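Local coordinates for protein CT296 (Chlamydia trachomatis, PDB 3QH6) that is of unknown function but resembles Fe(II) 2-oxoglutarate-dependent enzymes in structure, which is consistent with a role linked to iron, at residues H11-Q16 against E83-R87; R58-H62 against L92-V98; L105-C111 against L148-S152. All coordinates share one frame; numbering follows the deposited sequence.

Contact 1 (H11-Q16 against E83-R87); sequences HKRYFQ and ELTHR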
loop_
_atom_site.group_PDB
_atom_site.type_symbol
_atom_site.label_atom_id
_atom_site.label_comp_id
_atom_site.label_asym_id
_atom_site.label_seq_id
_atom_site.Cartn_x
_atom_site.Cartn_y
_atom_site.Cartn_z
ATOM N N HIS A 11 -1.337 -16.588 -5.551
ATOM C CA HIS A 11 -1.389 -15.352 -4.785
ATOM C C HIS A 11 -2.828 -15.145 -4.273
ATOM O O HIS A 11 -3.052 -14.802 -3.104
ATOM C CB HIS A 11 -0.948 -14.155 -5.634
ATOM C CG HIS A 11 0.457 -14.260 -6.141
ATOM N ND1 HIS A 11 0.835 -13.801 -7.388
ATOM C CD2 HIS A 11 1.572 -14.770 -5.569
ATOM C CE1 HIS A 11 2.126 -14.036 -7.570
ATOM N NE2 HIS A 11 2.602 -14.610 -6.475
ATOM N N LYS A 12 -3.808 -15.377 -5.137
ATOM C CA LYS A 12 -5.211 -15.269 -4.704
ATOM C C LYS A 12 -5.497 -16.240 -3.572
ATOM O O LYS A 12 -6.172 -15.905 -2.566
ATOM C CB LYS A 12 -6.188 -15.515 -5.872
ATOM C CG LYS A 12 -6.199 -14.430 -6.980
ATOM C CD LYS A 12 -6.905 -14.969 -8.230
ATOM C CE LYS A 12 -6.810 -14.020 -9.413
ATOM N NZ LYS A 12 -8.148 -13.440 -9.727
ATOM N N ARG A 13 -4.977 -17.459 -3.691
ATOM C CA ARG A 13 -5.251 -18.489 -2.695
ATOM C C ARG A 13 -4.618 -18.138 -1.384
ATOM O O ARG A 13 -5.208 -18.379 -0.351
ATOM C CB ARG A 13 -4.731 -19.855 -3.174
ATOM C CG ARG A 13 -5.542 -20.381 -4.334
ATOM C CD ARG A 13 -4.979 -21.692 -4.912
ATOM N NE ARG A 13 -6.011 -22.344 -5.711
ATOM C CZ ARG A 13 -5.803 -23.345 -6.555
ATOM N NH1 ARG A 13 -4.576 -23.816 -6.753
ATOM N NH2 ARG A 13 -6.829 -23.868 -7.215
ATOM N N TYR A 14 -3.424 -17.547 -1.414
ATOM C CA TYR A 14 -2.771 -17.153 -0.164
ATOM C C TYR A 14 -3.622 -16.068 0.528
ATOM O O TYR A 14 -3.871 -16.136 1.732
ATOM C CB TYR A 14 -1.347 -16.636 -0.428
ATOM C CG TYR A 14 -0.523 -16.496 0.841
ATOM C CD1 TYR A 14 0.236 -17.558 1.310
ATOM C CD2 TYR A 14 -0.545 -15.319 1.594
ATOM C CE1 TYR A 14 0.977 -17.455 2.459
ATOM C CE2 TYR A 14 0.201 -15.210 2.772
ATOM C CZ TYR A 14 0.960 -16.285 3.188
ATOM O OH TYR A 14 1.705 -16.216 4.347
ATOM N N PHE A 15 -4.083 -15.086 -0.249
ATOM C CA PHE A 15 -4.877 -13.984 0.315
ATOM C C PHE A 15 -6.215 -14.516 0.870
ATOM O O PHE A 15 -6.709 -14.092 1.950
ATOM C CB PHE A 15 -5.092 -12.923 -0.760
ATOM C CG PHE A 15 -5.905 -11.757 -0.282
ATOM C CD1 PHE A 15 -7.252 -11.718 -0.507
ATOM C CD2 PHE A 15 -5.309 -10.731 0.428
ATOM C CE1 PHE A 15 -8.011 -10.634 -0.041
ATOM C CE2 PHE A 15 -6.061 -9.649 0.900
ATOM C CZ PHE A 15 -7.403 -9.613 0.673
ATOM N N GLN A 16 -6.807 -15.468 0.150
ATOM C CA GLN A 16 -8.057 -16.095 0.603
ATOM C C GLN A 16 -7.875 -16.849 1.915
ATOM O O GLN A 16 -8.744 -16.846 2.801
ATOM C CB GLN A 16 -8.573 -17.024 -0.491
ATOM C CG GLN A 16 -9.190 -16.217 -1.644
ATOM C CD GLN A 16 -9.176 -16.943 -2.990
ATOM O OE1 GLN A 16 -9.376 -16.322 -4.032
ATOM N NE2 GLN A 16 -8.973 -18.248 -2.965
ATOM N N GLU A 83 -9.158 -7.282 -7.581
ATOM C CA GLU A 83 -9.021 -8.683 -8.005
ATOM C C GLU A 83 -8.912 -9.664 -6.814
ATOM O O GLU A 83 -9.549 -10.716 -6.795
ATOM C CB GLU A 83 -7.782 -8.834 -8.929
ATOM C CG GLU A 83 -7.661 -10.200 -9.546
ATOM C CD GLU A 83 -6.661 -10.237 -10.696
ATOM O OE1 GLU A 83 -6.015 -9.187 -10.965
ATOM O OE2 GLU A 83 -6.528 -11.319 -11.321
ATOM N N LEU A 84 -8.106 -9.300 -5.827
ATOM C CA LEU A 84 -7.909 -10.107 -4.624
ATOM C C LEU A 84 -9.189 -10.233 -3.798
ATOM O O LEU A 84 -9.425 -11.276 -3.184
ATOM C CB LEU A 84 -6.829 -9.488 -3.732
ATOM C CG LEU A 84 -5.404 -9.690 -4.242
ATOM C CD1 LEU A 84 -4.421 -8.728 -3.569
ATOM C CD2 LEU A 84 -4.971 -11.199 -4.063
ATOM N N THR A 85 -9.997 -9.165 -3.798
ATOM C CA THR A 85 -11.195 -9.110 -2.967
ATOM C C THR A 85 -12.471 -9.482 -3.724
ATOM O O THR A 85 -13.557 -9.489 -3.134
ATOM C CB THR A 85 -11.365 -7.740 -2.317
ATOM O OG1 THR A 85 -11.443 -6.696 -3.318
ATOM C CG2 THR A 85 -10.212 -7.458 -1.412
ATOM N N HIS A 86 -12.331 -9.858 -4.991
ATOM C CA HIS A 86 -13.500 -10.134 -5.854
ATOM C C HIS A 86 -14.524 -9.011 -5.892
ATOM O O HIS A 86 -15.728 -9.253 -5.864
ATOM C CB HIS A 86 -14.193 -11.436 -5.452
ATOM C CG HIS A 86 -13.381 -12.661 -5.731
ATOM N ND1 HIS A 86 -13.932 -13.924 -5.791
ATOM C CD2 HIS A 86 -12.054 -12.819 -5.966
ATOM C CE1 HIS A 86 -12.980 -14.808 -6.044
ATOM N NE2 HIS A 86 -11.832 -14.163 -6.155
ATOM N N ARG A 87 -14.035 -7.781 -6.003
ATOM C CA ARG A 87 -14.866 -6.599 -6.152
ATOM C C ARG A 87 -14.814 -6.132 -7.599
ATOM O O ARG A 87 -13.789 -6.313 -8.255
ATOM C CB ARG A 87 -14.335 -5.478 -5.254
ATOM C CG ARG A 87 -14.514 -5.743 -3.769
ATOM C CD ARG A 87 -15.883 -6.317 -3.473
ATOM N NE ARG A 87 -16.257 -6.146 -2.070
ATOM C CZ ARG A 87 -16.938 -7.038 -1.358
ATOM N NH1 ARG A 87 -17.317 -8.186 -1.906
ATOM N NH2 ARG A 87 -17.235 -6.787 -0.089
HETATM O O HOH W 1 -8.547 -13.558 -4.183
#
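Leu84 CB sits over one face of the Phe15 ring, offset toward the rim, in a CH-pi contact 4.1 Å from the ring centroid and 17° off the ring normal, while Thr85 CG2 meets the ring obliquely near CE1 and CZ. The other flat group, the His86 ring, has Glu83 O in plane at its edge. The Phe15 ring belongs to helix 9-18 and its partners to the C-terminal turn of helix 77-85, which closes with a Schellman motif: His86 takes up positive phi and begins the departure from the helix. With CG anti to the backbone N (chi1 180°), Phe15 reaches straight across to the other helix, and Ile21 of strand 20-23 also touches it. A flat, wholly apolar ring suits this buried place, because it can cover the leucine without leaving a polar atom to be satisfied. Leu84 adds a second point of packing, its CD2 methyl resting 3.7 Å from Phe15 CB and also lying near the backbone of Lys12; Leu7 touches the same leucine.

Toward the surface the contact becomes polar. Lys12 and Glu83 cross at about a right angle, and Lys12 NZ forms a salt bridge with Glu83 OE2 at 3.1 Å, the oxygen receiving it on its anti lone pair, away from the other carboxylate oxygen. Long chains suit this partly exposed place, because their ends can meet well away from the backbones; the lysine turns at its last torsion. Gln16, extended beyond CG, brings its amide close to the His86 ring, the two planes nearly perpendicular at 87°, without a direct bond. Its oxygen works through water instead: one water donates both to Gln16 OE1, at 2.9 Å, and to the carbonyl Leu84 O, at 2.6 Å.

Contact 2 (R58-H62 against L92-V98); sequences RENVH and LVRDLWV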
loop_
_atom_site.group_PDB
_atom_site.type_symbol
_atom_site.label_atom_id
_atom_site.label_comp_id
_atom_site.label_asym_id
_atom_site.label_seq_id
_atom_site.Cartn_x
_atom_site.Cartn_y
_atom_site.Cartn_z
ATOM N N ARG A 58 -0.473 14.199 8.462
ATOM C CA ARG A 58 0.000 12.999 7.779
ATOM C C ARG A 58 -1.166 12.183 7.199
ATOM O O ARG A 58 -0.956 11.128 6.624
ATOM C CB ARG A 58 0.820 12.128 8.749
ATOM C CG ARG A 58 2.252 12.637 8.937
ATOM C CD ARG A 58 3.145 11.698 9.730
ATOM N NE ARG A 58 2.768 11.654 11.138
ATOM C CZ ARG A 58 2.187 10.613 11.736
ATOM N NH1 ARG A 58 1.914 9.500 11.060
ATOM N NH2 ARG A 58 1.882 10.687 13.026
ATOM N N GLU A 59 -2.390 12.681 7.357
ATOM C CA GLU A 59 -3.584 12.024 6.819
ATOM C C GLU A 59 -3.950 12.538 5.418
ATOM O O GLU A 59 -3.849 13.727 5.133
ATOM C CB GLU A 59 -4.785 12.289 7.730
ATOM C CG GLU A 59 -4.744 11.587 9.047
ATOM C CD GLU A 59 -5.917 11.968 9.929
ATOM O OE1 GLU A 59 -6.131 13.189 10.105
ATOM O OE2 GLU A 59 -6.620 11.056 10.430
ATOM N N ASN A 60 -4.387 11.626 4.557
ATOM C CA ASN A 60 -4.847 11.955 3.214
ATOM C C ASN A 60 -3.829 12.799 2.471
ATOM O O ASN A 60 -4.145 13.856 1.914
ATOM C CB ASN A 60 -6.223 12.618 3.288
ATOM C CG ASN A 60 -7.261 11.695 3.919
ATOM O OD1 ASN A 60 -7.171 10.467 3.790
ATOM N ND2 ASN A 60 -8.231 12.275 4.629
ATOM N N VAL A 61 -2.591 12.330 2.452
ATOM C CA VAL A 61 -1.549 13.072 1.729
ATOM C C VAL A 61 -1.737 13.029 0.201
ATOM O O VAL A 61 -1.137 13.829 -0.508
ATOM C CB VAL A 61 -0.135 12.606 2.126
ATOM C CG1 VAL A 61 0.104 12.913 3.609
ATOM C CG2 VAL A 61 0.065 11.116 1.824
ATOM N N HIS A 62 -2.591 12.138 -0.311
ATOM C CA HIS A 62 -2.892 12.171 -1.738
ATOM C C HIS A 62 -3.601 13.455 -2.143
ATOM O O HIS A 62 -3.577 13.825 -3.320
ATOM C CB HIS A 62 -3.712 10.985 -2.218
ATOM C CG HIS A 62 -5.133 10.991 -1.756
ATOM N ND1 HIS A 62 -5.504 10.605 -0.480
ATOM C CD2 HIS A 62 -6.279 11.313 -2.398
ATOM C CE1 HIS A 62 -6.816 10.697 -0.361
ATOM N NE2 HIS A 62 -7.308 11.141 -1.505
ATOM N N LEU A 92 -9.065 4.583 -4.230
ATOM C CA LEU A 92 -8.425 5.126 -3.040
ATOM C C LEU A 92 -9.350 6.139 -2.378
ATOM O O LEU A 92 -9.796 7.071 -3.039
ATOM C CB LEU A 92 -7.097 5.793 -3.428
ATOM C CG LEU A 92 -6.303 6.378 -2.267
ATOM C CD1 LEU A 92 -5.715 5.286 -1.425
ATOM C CD2 LEU A 92 -5.172 7.305 -2.784
ATOM N N VAL A 93 -9.632 5.970 -1.080
ATOM C CA VAL A 93 -10.534 6.876 -0.356
ATOM C C VAL A 93 -9.824 7.582 0.811
ATOM O O VAL A 93 -10.214 8.680 1.201
ATOM C CB VAL A 93 -11.811 6.145 0.156
ATOM C CG1 VAL A 93 -12.669 5.706 -1.038
ATOM C CG2 VAL A 93 -11.462 4.931 1.097
ATOM N N ARG A 94 -8.797 6.956 1.376
ATOM C CA ARG A 94 -8.096 7.547 2.520
ATOM C C ARG A 94 -6.664 7.084 2.493
ATOM O O ARG A 94 -6.376 6.021 1.940
ATOM C CB ARG A 94 -8.731 7.067 3.844
ATOM C CG ARG A 94 -10.125 7.652 4.100
ATOM C CD ARG A 94 -10.705 7.120 5.442
ATOM N NE ARG A 94 -11.028 5.701 5.372
ATOM C CZ ARG A 94 -12.115 5.218 4.775
ATOM N NH1 ARG A 94 -12.959 6.047 4.182
ATOM N NH2 ARG A 94 -12.359 3.909 4.754
ATOM N N ASP A 95 -5.755 7.848 3.095
ATOM C CA ASP A 95 -4.400 7.334 3.266
ATOM C C ASP A 95 -3.745 7.898 4.538
ATOM O O ASP A 95 -4.275 8.803 5.167
ATOM C CB ASP A 95 -3.576 7.605 2.007
ATOM C CG ASP A 95 -3.110 9.018 1.914
ATOM O OD1 ASP A 95 -2.570 9.529 2.919
ATOM O OD2 ASP A 95 -3.288 9.609 0.834
ATOM N N LEU A 96 -2.618 7.338 4.946
ATOM C CA LEU A 96 -1.923 7.871 6.116
ATOM C C LEU A 96 -0.451 7.585 5.936
ATOM O O LEU A 96 -0.062 6.449 5.675
ATOM C CB LEU A 96 -2.426 7.202 7.409
ATOM C CG LEU A 96 -1.801 7.647 8.742
ATOM C CD1 LEU A 96 -2.183 9.066 9.128
ATOM C CD2 LEU A 96 -2.183 6.702 9.880
ATOM N N TRP A 97 0.378 8.600 6.090
ATOM C CA TRP A 97 1.816 8.391 6.015
ATOM C C TRP A 97 2.305 8.089 7.422
ATOM O O TRP A 97 2.136 8.902 8.312
ATOM C CB TRP A 97 2.450 9.674 5.502
ATOM C CG TRP A 97 3.940 9.604 5.416
ATOM C CD1 TRP A 97 4.688 8.547 5.030
ATOM C CD2 TRP A 97 4.850 10.671 5.709
ATOM N NE1 TRP A 97 6.039 8.890 5.062
ATOM C CE2 TRP A 97 6.151 10.188 5.483
ATOM C CE3 TRP A 97 4.683 11.989 6.151
ATOM C CZ2 TRP A 97 7.281 10.972 5.686
ATOM C CZ3 TRP A 97 5.800 12.763 6.357
ATOM C CH2 TRP A 97 7.091 12.251 6.121
ATOM N N VAL A 98 2.891 6.918 7.644
ATOM C CA VAL A 98 3.189 6.491 9.022
ATOM C C VAL A 98 4.691 6.248 9.206
ATOM O O VAL A 98 5.379 5.792 8.283
ATOM C CB VAL A 98 2.416 5.213 9.419
ATOM C CG1 VAL A 98 0.900 5.463 9.435
ATOM C CG2 VAL A 98 2.748 4.081 8.493
#
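Asp95 OD2 accepts two bonds from His62, one from the backbone N at 2.9 Å and one from ring atom ND1 at 2.8 Å. The backbone donor uses the syn lone pair, whereas ND1 comes from above the carboxylate plane, 43° out of it, although the oxygen lies almost in the plane of the imidazole. The other oxygen, Asp95 OD1, takes Val61 N at 2.8 Å. With both oxygens engaged, the buried carboxylate is fixed in rotation. Chi1 of 71° sets the His62 ring between its own N and carbonyl carbon, turned back to the aspartate, with Leu92 CD2 over one face.

Segment 58-62 lies along strand 91-98, an outermost strand of the antiparallel sheet, with one beta bridge, Glu59 to Leu96, flanked by the bonds Trp97 N to Arg58 O and Asn60 N to Asp95 O. Asparagine suits the turn at Asn60, whose phi is positive: its OD1 receives Asp95 N at 3.1 Å, taking the part of a backbone carbonyl. At the other end Arg58 NH1 donates to Trp97 O at 2.8 Å, within the guanidinium plane, while Arg58 CG packs against Trp97 CE3.

Contact 3 (L105-C111 against L148-S152); sequences LFDDCDC and LRFSS
Arg149 starts beside sulfur, its CB 3.8 Å from Cys109 SG, and then bends at chi2 (-63°) to cross Asp107 at a slant, the carboxylate and guanidinium planes 21° apart. CG and CD pass the aspartate carboxyl group, and NE lies 3.8 Å from Asp107 OD2, a long salt bridge of charges alone because the oxygen stands well out of the guanidinium plane. Over the centre of one guanidinium face sits Asp107 CB, 3.4 Å from Arg149 CZ. At the tip, NH2 donates to Leu105 O at 3.0 Å, tilted from the plane of the group; one water links that same carbonyl to NH1, which also bonds Ser112. Arginine suits this buried position: its several N-H groups can serve a backbone carbonyl and waters at once. The stronger partner of Asp107 OD2 is Arg94, and Asp107 OD1 accepts Cys109 N in an Asx turn that shapes the loop.

Farther on, Asp110 holds Ser152, just beyond strand 145-151, with both oxygens. Ser152 N donates to OD1 at 3.0 Å from well above the carboxylate plane, and Ser152 OG donates to OD2 at 2.8 Å; Arg87 also pairs with OD2. Between these points Phe150 N donates to Cys111 O at 2.9 Å and Cys111 N returns a weak bond to Phe150 O, an antiparallel hydrogen-bonded pair; Asp110 and Cys111 both face Phe150, forming a classic beta bulge where strand 111-116 begins.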
loop_
_atom_site.group_PDB
_atom_site.type_symbol
_atom_site.label_atom_id
_atom_site.label_comp_id
_atom_site.label_asym_id
_atom_site.label_seq_id
_atom_site.Cartn_x
_atom_site.Cartn_y
_atom_site.Cartn_z
ATOM N N LEU A 105 -4.290 2.016 12.310
ATOM C CA LEU A 105 -5.404 1.544 13.151
ATOM C C LEU A 105 -6.466 0.863 12.295
ATOM O O LEU A 105 -6.356 0.856 11.082
ATOM C CB LEU A 105 -6.022 2.725 13.900
ATOM C CG LEU A 105 -4.962 3.576 14.578
ATOM C CD1 LEU A 105 -5.549 4.869 15.142
ATOM C CD2 LEU A 105 -4.334 2.736 15.653
ATOM N N PHE A 106 -7.501 0.300 12.917
ATOM C CA PHE A 106 -8.563 -0.352 12.154
ATOM C C PHE A 106 -9.271 0.601 11.172
ATOM O O PHE A 106 -9.607 1.738 11.510
ATOM C CB PHE A 106 -9.612 -0.979 13.122
ATOM C CG PHE A 106 -10.765 -1.652 12.403
ATOM C CD1 PHE A 106 -10.591 -2.884 11.808
ATOM C CD2 PHE A 106 -12.019 -1.065 12.331
ATOM C CE1 PHE A 106 -11.632 -3.506 11.139
ATOM C CE2 PHE A 106 -13.059 -1.695 11.669
ATOM C CZ PHE A 106 -12.850 -2.933 11.070
ATOM N N ASP A 107 -9.533 0.101 9.964
ATOM C CA ASP A 107 -10.339 0.804 8.973
ATOM C C ASP A 107 -11.189 -0.262 8.307
ATOM O O ASP A 107 -10.705 -1.353 8.017
ATOM C CB ASP A 107 -9.412 1.502 7.943
ATOM C CG ASP A 107 -10.168 2.382 6.956
ATOM O OD1 ASP A 107 -10.924 1.835 6.133
ATOM O OD2 ASP A 107 -9.948 3.619 6.948
ATOM N N ASP A 108 -12.466 0.024 8.090
ATOM C CA ASP A 108 -13.380 -1.010 7.604
ATOM C C ASP A 108 -13.453 -1.082 6.076
ATOM O O ASP A 108 -14.338 -1.777 5.539
ATOM C CB ASP A 108 -14.805 -0.819 8.207
ATOM C CG ASP A 108 -15.530 0.397 7.645
ATOM O OD1 ASP A 108 -14.871 1.257 7.025
ATOM O OD2 ASP A 108 -16.766 0.513 7.847
ATOM N N CYS A 109 -12.513 -0.431 5.374
ATOM C CA CYS A 109 -12.511 -0.465 3.898
ATOM C C CYS A 109 -12.392 -1.892 3.327
ATOM O O CYS A 109 -12.012 -2.820 4.029
ATOM C CB CYS A 109 -11.383 0.427 3.320
ATOM S SG CYS A 109 -9.691 -0.165 3.766
ATOM N N ASP A 110 -12.734 -2.070 2.050
ATOM C CA ASP A 110 -12.674 -3.391 1.421
ATOM C C ASP A 110 -11.258 -3.966 1.499
ATOM O O ASP A 110 -11.073 -5.149 1.753
ATOM C CB ASP A 110 -13.109 -3.313 -0.051
ATOM C CG ASP A 110 -14.534 -2.846 -0.217
ATOM O OD1 ASP A 110 -14.821 -1.697 0.174
ATOM O OD2 ASP A 110 -15.361 -3.623 -0.751
ATOM N N CYS A 111 -10.246 -3.133 1.270
ATOM C CA CYS A 111 -8.865 -3.661 1.236
ATOM C C CYS A 111 -7.888 -2.537 1.521
ATOM O O CYS A 111 -8.052 -1.440 0.989
ATOM C CB CYS A 111 -8.541 -4.255 -0.147
ATOM S SG CYS A 111 -6.970 -5.226 -0.165
ATOM N N LEU A 148 -2.794 2.768 2.421
ATOM C CA LEU A 148 -3.725 3.208 1.390
ATOM C C LEU A 148 -5.004 2.443 1.618
ATOM O O LEU A 148 -4.962 1.227 1.701
ATOM C CB LEU A 148 -3.165 2.823 0.011
ATOM C CG LEU A 148 -1.797 3.451 -0.308
ATOM C CD1 LEU A 148 -1.190 2.783 -1.540
ATOM C CD2 LEU A 148 -1.956 4.949 -0.505
ATOM N N ARG A 149 -6.131 3.137 1.716
ATOM C CA ARG A 149 -7.389 2.477 1.974
ATOM C C ARG A 149 -8.225 2.452 0.714
ATOM O O ARG A 149 -8.545 3.506 0.171
ATOM C CB ARG A 149 -8.162 3.228 3.080
ATOM C CG ARG A 149 -7.359 3.558 4.332
ATOM C CD ARG A 149 -6.877 2.281 5.044
ATOM N NE ARG A 149 -6.362 2.628 6.369
ATOM C CZ ARG A 149 -6.063 1.759 7.315
ATOM N NH1 ARG A 149 -6.232 0.466 7.091
ATOM N NH2 ARG A 149 -5.616 2.190 8.502
ATOM N N PHE A 150 -8.708 1.275 0.315
ATOM C CA PHE A 150 -9.466 1.191 -0.945
ATOM C C PHE A 150 -10.893 0.763 -0.688
ATOM O O PHE A 150 -11.115 -0.179 0.050
ATOM C CB PHE A 150 -8.814 0.189 -1.923
ATOM C CG PHE A 150 -7.473 0.626 -2.426
ATOM C CD1 PHE A 150 -7.362 1.421 -3.561
ATOM C CD2 PHE A 150 -6.317 0.294 -1.741
ATOM C CE1 PHE A 150 -6.086 1.857 -4.018
ATOM C CE2 PHE A 150 -5.071 0.722 -2.204
ATOM C CZ PHE A 150 -4.965 1.501 -3.327
ATOM N N SER A 151 -11.858 1.427 -1.325
ATOM C CA SER A 151 -13.275 1.133 -1.028
ATOM C C SER A 151 -14.065 0.933 -2.330
ATOM O O SER A 151 -13.815 1.608 -3.346
ATOM C CB SER A 151 -13.901 2.272 -0.194
ATOM O OG SER A 151 -15.274 2.012 0.099
ATOM N N SER A 152 -14.993 -0.017 -2.304
ATOM C CA SER A 152 -15.894 -0.242 -3.428
ATOM C C SER A 152 -17.138 0.642 -3.262
ATOM O O SER A 152 -18.043 0.621 -4.099
ATOM C CB SER A 152 -16.317 -1.713 -3.479
ATOM O OG SER A 152 -17.089 -2.056 -2.319
HETATM O O HOH W 2 -6.339 -1.498 9.362
HETATM O O HOH W 3 -5.392 4.462 10.724
#

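Contacts 2 and 3 share one antiparallel sheet, since strands 91-98 and 145-151 are neighbours in it; their centres lie about 11 Å apart, and a probable hydrogen bond from Arg149 N to Arg94 O joins them, with Leu92 packed on Phe150. Contact 1 packs two helices, with its centre about 15 Å from that of contact 3, which it touches through Thr85 against Cys111. Contacts 1 and 2 lie on opposite sides of the chain's centre, centres about 24 Å apart, yet their segments alternate along the sequence; contact 3 follows both. The helix pair and the loops, far apart in sequence, are thereby joined to one sheet.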